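Local coordinates for transcriptional regulator (PDB 1UDD), which is of undetermined function but belongs to the all-helical TENA/THI-4/PQQC family and assembles from four copies, at residues V88-L91 with K92-L96; S62-E65 with Y66-A70; L96-E99 with D100-K103. All coordinates share one frame; numbering follows the deposited sequence.

Contact 1 of 3, residues V88-L91 with K92-L96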
loop_
_atom_site.group_PDB
_atom_site.type_symbol
_atom_site.label_atom_id
_atom_site.label_comp_id
_atom_site.label_asym_id
_atom_site.label_seq_id
_atom_site.Cartn_x
_atom_site.Cartn_y
_atom_site.Cartn_z
ATOM N N VAL A 88 -21.732 18.898 -8.107
ATOM C CA VAL A 88 -21.606 20.318 -8.417
ATOM C C VAL A 88 -22.988 20.922 -8.676
ATOM O O VAL A 88 -23.280 22.029 -8.214
ATOM C CB VAL A 88 -20.695 20.554 -9.650
ATOM C CG1 VAL A 88 -20.866 21.984 -10.183
ATOM C CG2 VAL A 88 -19.245 20.328 -9.255
ATOM N N LYS A 89 -23.837 20.191 -9.401
ATOM C CA LYS A 89 -25.190 20.661 -9.700
ATOM C C LYS A 89 -25.988 20.831 -8.414
ATOM O O LYS A 89 -26.774 21.774 -8.281
ATOM C CB LYS A 89 -25.922 19.690 -10.633
ATOM C CG LYS A 89 -25.354 19.643 -12.036
ATOM C CD LYS A 89 -26.237 18.853 -12.998
ATOM C CE LYS A 89 -25.576 18.740 -14.371
ATOM N NZ LYS A 89 -26.355 17.908 -15.344
ATOM N N LEU A 90 -25.788 19.912 -7.471
ATOM C CA LEU A 90 -26.471 19.975 -6.183
ATOM C C LEU A 90 -25.950 21.186 -5.416
ATOM O O LEU A 90 -26.728 21.959 -4.850
ATOM C CB LEU A 90 -26.214 18.702 -5.371
ATOM C CG LEU A 90 -26.617 18.708 -3.892
ATOM C CD1 LEU A 90 -28.102 19.068 -3.740
ATOM C CD2 LEU A 90 -26.326 17.330 -3.294
ATOM N N LEU A 91 -24.629 21.343 -5.392
ATOM C CA LEU A 91 -24.008 22.475 -4.708
ATOM C C LEU A 91 -24.577 23.789 -5.239
ATOM O O LEU A 91 -24.787 24.741 -4.480
ATOM C CB LEU A 91 -22.499 22.472 -4.939
ATOM C CG LEU A 91 -21.685 21.386 -4.240
ATOM C CD1 LEU A 91 -20.283 21.381 -4.818
ATOM C CD2 LEU A 91 -21.660 21.629 -2.728
ATOM N N LYS A 92 -24.816 23.830 -6.549
ATOM C CA LYS A 92 -25.346 25.020 -7.193
ATOM C C LYS A 92 -26.725 25.365 -6.638
ATOM O O LYS A 92 -26.948 26.485 -6.167
ATOM C CB LYS A 92 -25.419 24.823 -8.710
ATOM C CG LYS A 92 -25.886 26.073 -9.460
ATOM C CD LYS A 92 -25.587 26.015 -10.959
ATOM C CE LYS A 92 -25.802 27.384 -11.617
ATOM N NZ LYS A 92 -25.491 27.384 -13.079
ATOM N N GLU A 93 -27.645 24.403 -6.685
ATOM C CA GLU A 93 -28.992 24.612 -6.170
ATOM C C GLU A 93 -28.948 25.196 -4.757
ATOM O O GLU A 93 -29.868 25.900 -4.346
ATOM C CB GLU A 93 -29.767 23.292 -6.127
ATOM C CG GLU A 93 -29.882 22.576 -7.449
ATOM C CD GLU A 93 -30.571 21.231 -7.313
ATOM O OE1 GLU A 93 -30.198 20.455 -6.406
ATOM O OE2 GLU A 93 -31.482 20.940 -8.117
ATOM N N LEU A 94 -27.884 24.900 -4.016
ATOM C CA LEU A 94 -27.739 25.398 -2.643
ATOM C C LEU A 94 -26.891 26.670 -2.544
ATOM O O LEU A 94 -26.512 27.084 -1.448
ATOM C CB LEU A 94 -27.120 24.312 -1.742
ATOM C CG LEU A 94 -27.887 23.004 -1.500
ATOM C CD1 LEU A 94 -26.968 21.985 -0.823
ATOM C CD2 LEU A 94 -29.114 23.271 -0.648
ATOM N N ASP A 95 -26.604 27.291 -3.688
ATOM C CA ASP A 95 -25.789 28.507 -3.723
ATOM C C ASP A 95 -24.421 28.264 -3.109
ATOM O O ASP A 95 -23.964 29.033 -2.260
ATOM C CB ASP A 95 -26.467 29.656 -2.973
ATOM C CG ASP A 95 -27.751 30.099 -3.632
ATOM O OD1 ASP A 95 -27.713 30.426 -4.840
ATOM O OD2 ASP A 95 -28.794 30.122 -2.941
ATOM N N LEU A 96 -23.788 27.175 -3.528
ATOM C CA LEU A 96 -22.456 26.812 -3.067
ATOM C C LEU A 96 -21.679 26.432 -4.306
ATOM O O LEU A 96 -22.277 26.141 -5.348
ATOM C CB LEU A 96 -22.518 25.621 -2.108
ATOM C CG LEU A 96 -23.186 25.910 -0.766
ATOM C CD1 LEU A 96 -23.424 24.619 0.012
ATOM C CD2 LEU A 96 -22.301 26.873 0.014
#
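A Schellman motif closes helix 82-93, and Leu91 and Leu96 meet across it. Leu96 N gives its hydrogen to Leu91 O at 2.8 Å, the six-to-one bond of the motif, and inside it Asp95 N bonds to Lys92 O at 2.6 Å. Asp95 is the C-prime residue; its positive phi of 58° swings the chain back over the last turn. The donor Leu96 N stands 35° out of the carbonyl plane of Leu91. Leu91 O also receives a weak bond from Leu94 N, so one carbonyl serves two amides at the helix end.

Upstream the ordinary helical ladder is intact: Lys92 N reaches Val88 O, and Glu93 N reaches Lys89 O. Leu94 N still bonds to Leu90 O, at 3.3 Å.

The usual hydrophobic contact between the residues flanking such a cap is made by the CD2 branch of Leu91, which lies 4.1 Å from Leu96 CB, the two side chains crossing at about a right angle. On the neighbouring face, a chi1 of 168° sets Leu90 CG beside its carbonyl carbon and leans the isobutyl group along the helix toward its end, where Leu90 CD1 comes within 3.7 Å of Glu93 OE1 and 4.3 Å of Leu94 CD1. Helix 36-63 packs on Leu91, Leu94 and Leu96, whereas Leu90, Glu93 and Leu94 meet Ile158 of helix 157-164.

Contact 2 of 3, residues S62-E65 with Y66-A70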
loop_
_atom_site.group_PDB
_atom_site.type_symbol
_atom_site.label_atom_id
_atom_site.label_comp_id
_atom_site.label_asym_id
_atom_site.label_seq_id
_atom_site.Cartn_x
_atom_site.Cartn_y
_atom_site.Cartn_z
ATOM N N SER A 62 -6.576 -1.842 -7.395
ATOM C CA SER A 62 -5.165 -2.097 -7.649
ATOM C C SER A 62 -4.723 -3.519 -7.255
ATOM O O SER A 62 -3.712 -4.025 -7.743
ATOM C CB SER A 62 -4.326 -1.070 -6.887
ATOM O OG SER A 62 -4.317 -1.357 -5.496
ATOM N N LYS A 63 -5.508 -4.167 -6.402
ATOM C CA LYS A 63 -5.192 -5.497 -5.892
ATOM C C LYS A 63 -6.064 -6.610 -6.466
ATOM O O LYS A 63 -5.744 -7.792 -6.364
ATOM C CB LYS A 63 -5.319 -5.474 -4.364
ATOM C CG LYS A 63 -4.465 -4.376 -3.729
ATOM C CD LYS A 63 -4.844 -4.094 -2.264
ATOM C CE LYS A 63 -4.627 -5.284 -1.342
ATOM N NZ LYS A 63 -4.925 -4.897 0.083
ATOM N N ALA A 64 -7.160 -6.217 -7.085
ATOM C CA ALA A 64 -8.087 -7.165 -7.640
ATOM C C ALA A 64 -7.601 -7.825 -8.920
ATOM O O ALA A 64 -6.684 -7.356 -9.590
ATOM C CB ALA A 64 -9.422 -6.474 -7.883
ATOM N N GLU A 65 -8.221 -8.948 -9.239
ATOM C CA GLU A 65 -7.908 -9.671 -10.461
ATOM C C GLU A 65 -8.797 -9.085 -11.559
ATOM O O GLU A 65 -9.825 -8.454 -11.272
ATOM C CB GLU A 65 -8.227 -11.166 -10.292
ATOM C CG GLU A 65 -7.097 -12.001 -9.693
ATOM C CD GLU A 65 -5.877 -12.071 -10.608
ATOM O OE1 GLU A 65 -5.142 -11.060 -10.715
ATOM O OE2 GLU A 65 -5.656 -13.136 -11.233
ATOM N N TYR A 66 -8.391 -9.262 -12.807
ATOM C CA TYR A 66 -9.195 -8.789 -13.921
ATOM C C TYR A 66 -10.236 -9.895 -14.128
ATOM O O TYR A 66 -9.938 -11.072 -13.923
ATOM C CB TYR A 66 -8.321 -8.627 -15.160
ATOM C CG TYR A 66 -9.078 -8.186 -16.386
ATOM C CD1 TYR A 66 -9.620 -9.121 -17.264
ATOM C CD2 TYR A 66 -9.314 -6.833 -16.630
ATOM C CE1 TYR A 66 -10.390 -8.724 -18.353
ATOM C CE2 TYR A 66 -10.086 -6.420 -17.718
ATOM C CZ TYR A 66 -10.621 -7.377 -18.573
ATOM O OH TYR A 66 -11.388 -6.997 -19.645
ATOM N N PRO A 67 -11.464 -9.548 -14.536
ATOM C CA PRO A 67 -12.055 -8.241 -14.846
ATOM C C PRO A 67 -12.633 -7.456 -13.670
ATOM O O PRO A 67 -13.102 -6.332 -13.860
ATOM C CB PRO A 67 -13.148 -8.603 -15.839
ATOM C CG PRO A 67 -13.700 -9.853 -15.210
ATOM C CD PRO A 67 -12.405 -10.625 -14.905
ATOM N N LEU A 68 -12.639 -8.031 -12.470
ATOM C CA LEU A 68 -13.192 -7.312 -11.330
ATOM C C LEU A 68 -12.477 -5.970 -11.140
ATOM O O LEU A 68 -13.097 -4.963 -10.785
ATOM C CB LEU A 68 -13.090 -8.144 -10.045
ATOM C CG LEU A 68 -13.548 -7.425 -8.764
ATOM C CD1 LEU A 68 -14.929 -6.815 -8.965
ATOM C CD2 LEU A 68 -13.582 -8.407 -7.609
ATOM N N MET A 69 -11.174 -5.962 -11.384
ATOM C CA MET A 69 -10.381 -4.742 -11.258
ATOM C C MET A 69 -10.942 -3.638 -12.167
ATOM O O MET A 69 -10.996 -2.465 -11.785
ATOM C CB MET A 69 -8.931 -5.020 -11.651
ATOM C CG MET A 69 -8.096 -3.773 -11.783
ATOM S SD MET A 69 -6.919 -3.948 -13.134
ATOM C CE MET A 69 -5.763 -5.066 -12.347
ATOM N N ALA A 70 -11.347 -4.016 -13.371
ATOM C CA ALA A 70 -11.891 -3.045 -14.314
ATOM C C ALA A 70 -13.246 -2.531 -13.834
ATOM O O ALA A 70 -13.538 -1.340 -13.942
ATOM C CB ALA A 70 -12.022 -3.673 -15.706
#
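Ala64 and Met69 touch where the chain leaves helix 36-63 and turns into helix 68-79. Just ahead of them, Ser62 and Lys63 are occupied with other partners: Ser62 OG bonds to Val59 O and to Tyr122 OH of the third subunit, while Lys63 NZ is held by the carbonyl oxygens of Ala121, Tyr122 and Gly124 of its own chain.

At Ala64 the backbone becomes extended, and the methyl group points at the start of the next helix. Ala64 CB lies 4.1 Å from Met69 CB and 4.3 Å from Leu68 CG, so it sits against two successive residues of the new helix. The Met69 side chain starts out with CG anti to the backbone N (chi1 170°) and then bends at both later torsions, which brings Met69 CE to 3.7 Å from Ala64 O. That same carbonyl accepts a hydrogen bond from Arg55 of the second subunit.

Glu65 supplies the backbone link. Its carbonyl oxygen takes the hydrogen of Met69 N at 2.8 Å. Leu68 CB and Met69 CB both lie beside Glu65 O, at 3.5 and 3.6 Å.

The peptide between Tyr66 and Pro67 is cis. It folds the proline back onto the preceding ring, where Pro67 CB stands 3.7 Å above the centre of one face of Tyr66. Phe47 of the second subunit meets the Tyr66 ring edge-to-face. The whole is a short helix-to-helix connection built on a type VIa turn with a cis proline, closed by an i to i+4 backbone bond, and it lies at a subunit interface of an all-helical fold.

Contact 3 of 3, residues L96-E99 with D100-K103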
loop_
_atom_site.group_PDB
_atom_site.type_symbol
_atom_site.label_atom_id
_atom_site.label_comp_id
_atom_site.label_asym_id
_atom_site.label_seq_id
_atom_site.Cartn_x
_atom_site.Cartn_y
_atom_site.Cartn_z
ATOM N N LEU A 96 -23.788 27.175 -3.528
ATOM C CA LEU A 96 -22.456 26.812 -3.067
ATOM C C LEU A 96 -21.679 26.432 -4.306
ATOM O O LEU A 96 -22.277 26.141 -5.348
ATOM C CB LEU A 96 -22.518 25.621 -2.108
ATOM C CG LEU A 96 -23.186 25.910 -0.766
ATOM C CD1 LEU A 96 -23.424 24.619 0.012
ATOM C CD2 LEU A 96 -22.301 26.873 0.014
ATOM N N THR A 97 -20.357 26.448 -4.207
ATOM C CA THR A 97 -19.503 26.094 -5.339
ATOM C C THR A 97 -18.538 24.986 -4.916
ATOM O O THR A 97 -18.258 24.826 -3.729
ATOM C CB THR A 97 -18.657 27.305 -5.813
ATOM O OG1 THR A 97 -17.688 27.623 -4.811
ATOM C CG2 THR A 97 -19.538 28.521 -6.049
ATOM N N LEU A 98 -18.025 24.236 -5.888
ATOM C CA LEU A 98 -17.073 23.164 -5.604
ATOM C C LEU A 98 -15.960 23.742 -4.727
ATOM O O LEU A 98 -15.472 23.087 -3.796
ATOM C CB LEU A 98 -16.483 22.625 -6.913
ATOM C CG LEU A 98 -16.064 21.146 -6.941
ATOM C CD1 LEU A 98 -15.273 20.870 -8.224
ATOM C CD2 LEU A 98 -15.226 20.804 -5.719
ATOM N N GLU A 99 -15.587 24.987 -5.021
ATOM C CA GLU A 99 -14.543 25.684 -4.282
ATOM C C GLU A 99 -14.856 25.657 -2.790
ATOM O O GLU A 99 -13.984 25.382 -1.963
ATOM C CB GLU A 99 -14.442 27.138 -4.765
ATOM C CG GLU A 99 -14.841 27.337 -6.236
ATOM C CD GLU A 99 -14.895 28.814 -6.659
ATOM O OE1 GLU A 99 -13.816 29.422 -6.854
ATOM O OE2 GLU A 99 -16.019 29.364 -6.787
ATOM N N ASP A 100 -16.109 25.952 -2.454
ATOM C CA ASP A 100 -16.556 25.950 -1.067
ATOM C C ASP A 100 -16.378 24.548 -0.476
ATOM O O ASP A 100 -15.925 24.387 0.659
ATOM C CB ASP A 100 -18.034 26.358 -0.990
ATOM C CG ASP A 100 -18.305 27.714 -1.631
ATOM O OD1 ASP A 100 -17.684 28.705 -1.201
ATOM O OD2 ASP A 100 -19.133 27.786 -2.564
ATOM N N ALA A 101 -16.742 23.535 -1.262
ATOM C CA ALA A 101 -16.619 22.144 -0.826
ATOM C C ALA A 101 -15.154 21.822 -0.564
ATOM O O ALA A 101 -14.787 21.410 0.537
ATOM C CB ALA A 101 -17.180 21.209 -1.892
ATOM N N ILE A 102 -14.319 22.031 -1.578
ATOM C CA ILE A 102 -12.893 21.761 -1.467
ATOM C C ILE A 102 -12.260 22.474 -0.274
ATOM O O ILE A 102 -11.381 21.931 0.394
ATOM C CB ILE A 102 -12.162 22.183 -2.746
ATOM C CG1 ILE A 102 -12.636 21.317 -3.913
ATOM C CG2 ILE A 102 -10.657 22.070 -2.550
ATOM C CD1 ILE A 102 -12.062 21.717 -5.245
ATOM N N LYS A 103 -12.715 23.686 0.008
ATOM C CA LYS A 103 -12.149 24.433 1.115
ATOM C C LYS A 103 -12.728 24.065 2.478
ATOM O O LYS A 103 -12.189 24.462 3.511
ATOM C CB LYS A 103 -12.281 25.931 0.838
ATOM C CG LYS A 103 -11.470 26.374 -0.388
ATOM C CD LYS A 103 -11.536 27.880 -0.625
ATOM C CE LYS A 103 -10.865 28.668 0.499
ATOM N NZ LYS A 103 -11.037 30.145 0.336
#
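A capping box opens helix 98-103, with Thr97 at the N-cap and Asp100 three residues on. Each side chain turns to the other's backbone. Asp100 N donates to Thr97 OG1 at 3.3 Å, the capping bond, and in return Thr97 N points at Asp100 OD2, though their modelled separation is too short to be trusted in detail. The hydroxyl adds a third link: Thr97 OG1 gives its hydrogen to Asp100 OD2 at 2.7 Å, coming from above the carboxylate, 74° out of its plane. Thr97 can do both because chi1 of 69° puts OG1 between its backbone N and carbonyl carbon, facing the first turn, while CG2 lies 3.6 Å from Asp100 OD2.

Behind the box the helix hydrogen bonds begin. Ala101 N reaches Thr97 O at 3.2 Å, Ile102 N meets Leu98 O at 2.7 Å, and Lys103 N bonds to Glu99 O. Leu98, Ala101 and Ile102 all touch Phe47 of helix 36-63, and Leu98 and Ala101 also meet helix 82-93.

The carboxylate of Asp100 thus takes a hydroxyl and, if the short Thr97 N distance is believed, a backbone N-H at the amino end of a helix, where the helix dipole would probably stabilise its negative charge; the Glu99 carboxylate, 5.5 Å away between Glu99 OE2 and Asp100 OD2, would work mildly against this.

Contacts 1 and 3 flank one helix-to-helix connection: Leu96 belongs to both, ending the Schellman motif of helix 82-93 and leading straight into the N-cap of helix 98-103. Their centres are 9 Å apart; Leu91 CD1 packs 3.8 Å from Leu98 CA, and the side chains of Val88 and Leu98 meet at 4.0 Å between Val88 CG2 and Leu98 CG. Contact 2 comes earlier in the chain and lies well away, its centre 34 Å from that of contact 1 and 33 Å from that of contact 3, with about 23 Å between nearest atoms in either case. Helix 36-63 relates all three, since it packs against 88-96 and 96-103 and its end enters contact 2.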